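Side-chain contact in multicopper oxidase (Uncultured bacterium, PDB 4E9X), which probably couples the one-electron oxidation of organic substrates to the reduction of dioxygen to water at its copper centres: residues A[121-126]-A[192-197]. Sequence-based numbering, arbitrary orientation.
Sequences PLIVDP and RFFGAG
The interface between the two cupredoxin-like domains of this multicopper oxidase is where I123 and P121, on strand 119-125, meet R192 and F194, on strand 187-195. The strands belong to different sheets; their axes come no closer than 10.3 Å and run at 137°, no direct hydrogen bond joins the two segments, and side chains and two waters bridge the gap. I123 lays its branches on the arginine: with CG1 beside the backbone N (chi1 -57°), CG2 is anti to it and sits over one guanidinium face, 3.7 Å from R192 NH1, while CD1 lies 3.9 Å from R192 CD. CD1 also approaches the F194 ring at its edge, and P121 CB meets F194 CZ obliquely at 3.8 Å. I141 and M143 of strand 138-147 touch both P121 and F194, an apolar patch at the domain interface, next to the buried arginine. The guanidinium reaches the other strand through water: one molecule, accepting from R192 NH1 at 3.0 Å, donates to V124 O, and a second, 2.9 Å from R192 NH2, donates to D125 OD1. Both waters lie in the guanidinium plane, at its edge; NE is salt-bridged to D139 and NH1 bonds T100 OG1, which together probably fix its rotation. A leucine in place of R192 would probably leave D139 without its ionic mate and both waters without their N-H donors. D125 OD1 stays 5.0 Å from R192 NH2, too far for direct pairing, and bonds H38 as well.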
loop_
_atom_site.group_PDB
_atom_site.type_symbol
_atom_site.label_atom_id
_atom_site.label_comp_id
_atom_site.label_asym_id
_atom_site.label_seq_id
_atom_site.Cartn_x
_atom_site.Cartn_y
_atom_site.Cartn_z
ATOM N N PRO A 121 -8.566 -12.490 16.612
ATOM C CA PRO A 121 -8.382 -13.450 15.526
ATOM C C PRO A 121 -9.364 -14.615 15.537
ATOM O O PRO A 121 -9.708 -15.101 16.630
ATOM C CB PRO A 121 -6.929 -13.950 15.767
ATOM C CG PRO A 121 -6.839 -13.932 17.310
ATOM C CD PRO A 121 -7.708 -12.767 17.798
ATOM N N LEU A 122 -9.769 -15.033 14.342
ATOM C CA LEU A 122 -10.668 -16.169 14.122
ATOM C C LEU A 122 -9.969 -17.127 13.160
ATOM O O LEU A 122 -9.865 -16.806 11.986
ATOM C CB LEU A 122 -12.041 -15.676 13.643
ATOM C CG LEU A 122 -12.986 -16.764 13.127
ATOM C CD1 LEU A 122 -13.330 -17.823 14.179
ATOM C CD2 LEU A 122 -14.276 -16.099 12.590
ATOM N N ILE A 123 -9.518 -18.264 13.670
ATOM C CA ILE A 123 -8.728 -19.180 12.839
ATOM C C ILE A 123 -9.605 -20.365 12.523
ATOM O O ILE A 123 -10.056 -21.063 13.440
ATOM C CB ILE A 123 -7.443 -19.613 13.562
ATOM C CG1 ILE A 123 -6.594 -18.391 13.963
ATOM C CG2 ILE A 123 -6.700 -20.614 12.708
ATOM C CD1 ILE A 123 -6.234 -17.447 12.794
ATOM N N VAL A 124 -9.824 -20.616 11.242
ATOM C CA VAL A 124 -10.619 -21.753 10.784
ATOM C C VAL A 124 -9.661 -22.755 10.142
ATOM O O VAL A 124 -9.094 -22.466 9.085
ATOM C CB VAL A 124 -11.751 -21.312 9.824
ATOM C CG1 VAL A 124 -12.528 -22.555 9.342
ATOM C CG2 VAL A 124 -12.703 -20.310 10.505
ATOM N N ASP A 125 -9.502 -23.916 10.767
ATOM C CA ASP A 125 -8.602 -24.916 10.180
ATOM C C ASP A 125 -9.204 -25.572 8.953
ATOM O O ASP A 125 -10.302 -26.156 9.073
ATOM C CB ASP A 125 -8.247 -26.019 11.164
ATOM C CG ASP A 125 -7.250 -25.652 12.239
ATOM O OD1 ASP A 125 -6.793 -24.487 12.269
ATOM O OD2 ASP A 125 -6.929 -26.537 13.073
ATOM N N PRO A 126 -8.542 -25.599 7.815
ATOM C CA PRO A 126 -9.085 -26.341 6.689
ATOM C C PRO A 126 -9.106 -27.847 6.998
ATOM O O PRO A 126 -8.193 -28.398 7.619
ATOM C CB PRO A 126 -8.091 -26.123 5.554
ATOM C CG PRO A 126 -7.018 -25.224 6.077
ATOM C CD PRO A 126 -7.242 -24.924 7.519
ATOM N N ARG A 192 0.925 -15.275 10.721
ATOM C CA ARG A 192 -0.326 -14.704 10.190
ATOM C C ARG A 192 -0.323 -13.226 10.539
ATOM O O ARG A 192 -0.440 -12.879 11.728
ATOM C CB ARG A 192 -1.507 -15.421 10.839
ATOM C CG ARG A 192 -1.491 -16.943 10.610
ATOM C CD ARG A 192 -2.587 -17.600 11.406
ATOM N NE ARG A 192 -2.498 -19.059 11.554
ATOM C CZ ARG A 192 -3.349 -19.886 10.981
ATOM N NH1 ARG A 192 -4.294 -19.532 10.101
ATOM N NH2 ARG A 192 -3.225 -21.190 11.272
ATOM N N PHE A 193 -0.206 -12.378 9.509
ATOM C CA PHE A 193 -0.235 -10.928 9.684
ATOM C C PHE A 193 -1.667 -10.401 9.492
ATOM O O PHE A 193 -2.323 -10.818 8.532
ATOM C CB PHE A 193 0.632 -10.218 8.624
ATOM C CG PHE A 193 2.105 -10.581 8.624
ATOM C CD1 PHE A 193 2.913 -10.333 9.747
ATOM C CD2 PHE A 193 2.699 -11.088 7.506
ATOM C CE1 PHE A 193 4.269 -10.618 9.723
ATOM C CE2 PHE A 193 4.066 -11.407 7.491
ATOM C CZ PHE A 193 4.871 -11.115 8.589
ATOM N N PHE A 194 -2.058 -9.468 10.345
ATOM C CA PHE A 194 -3.379 -8.845 10.215
ATOM C C PHE A 194 -3.260 -7.334 10.218
ATOM O O PHE A 194 -2.599 -6.768 11.124
ATOM C CB PHE A 194 -4.299 -9.210 11.394
ATOM C CG PHE A 194 -4.534 -10.655 11.713
ATOM C CD1 PHE A 194 -5.823 -11.171 11.714
ATOM C CD2 PHE A 194 -3.483 -11.511 12.081
ATOM C CE1 PHE A 194 -6.094 -12.489 12.107
ATOM C CE2 PHE A 194 -3.713 -12.808 12.500
ATOM C CZ PHE A 194 -5.026 -13.281 12.537
ATOM N N GLY A 195 -3.936 -6.712 9.246
ATOM C CA GLY A 195 -4.060 -5.255 9.266
ATOM C C GLY A 195 -5.275 -4.878 10.137
ATOM O O GLY A 195 -6.372 -4.600 9.632
ATOM N N ALA A 196 -5.097 -4.913 11.464
ATOM C CA ALA A 196 -6.266 -4.774 12.334
ATOM C C ALA A 196 -6.671 -3.321 12.503
ATOM O O ALA A 196 -7.863 -3.031 12.565
ATOM C CB ALA A 196 -5.926 -5.392 13.685
ATOM N N GLY A 197 -5.729 -2.372 12.551
ATOM C CA GLY A 197 -6.024 -0.959 12.671
ATOM C C GLY A 197 -6.059 -0.251 11.326
ATOM O O GLY A 197 -6.233 -0.878 10.267
HETATM O O HOH W 1 -6.158 -21.724 9.142
HETATM O O HOH W 2 -4.823 -23.507 10.508
#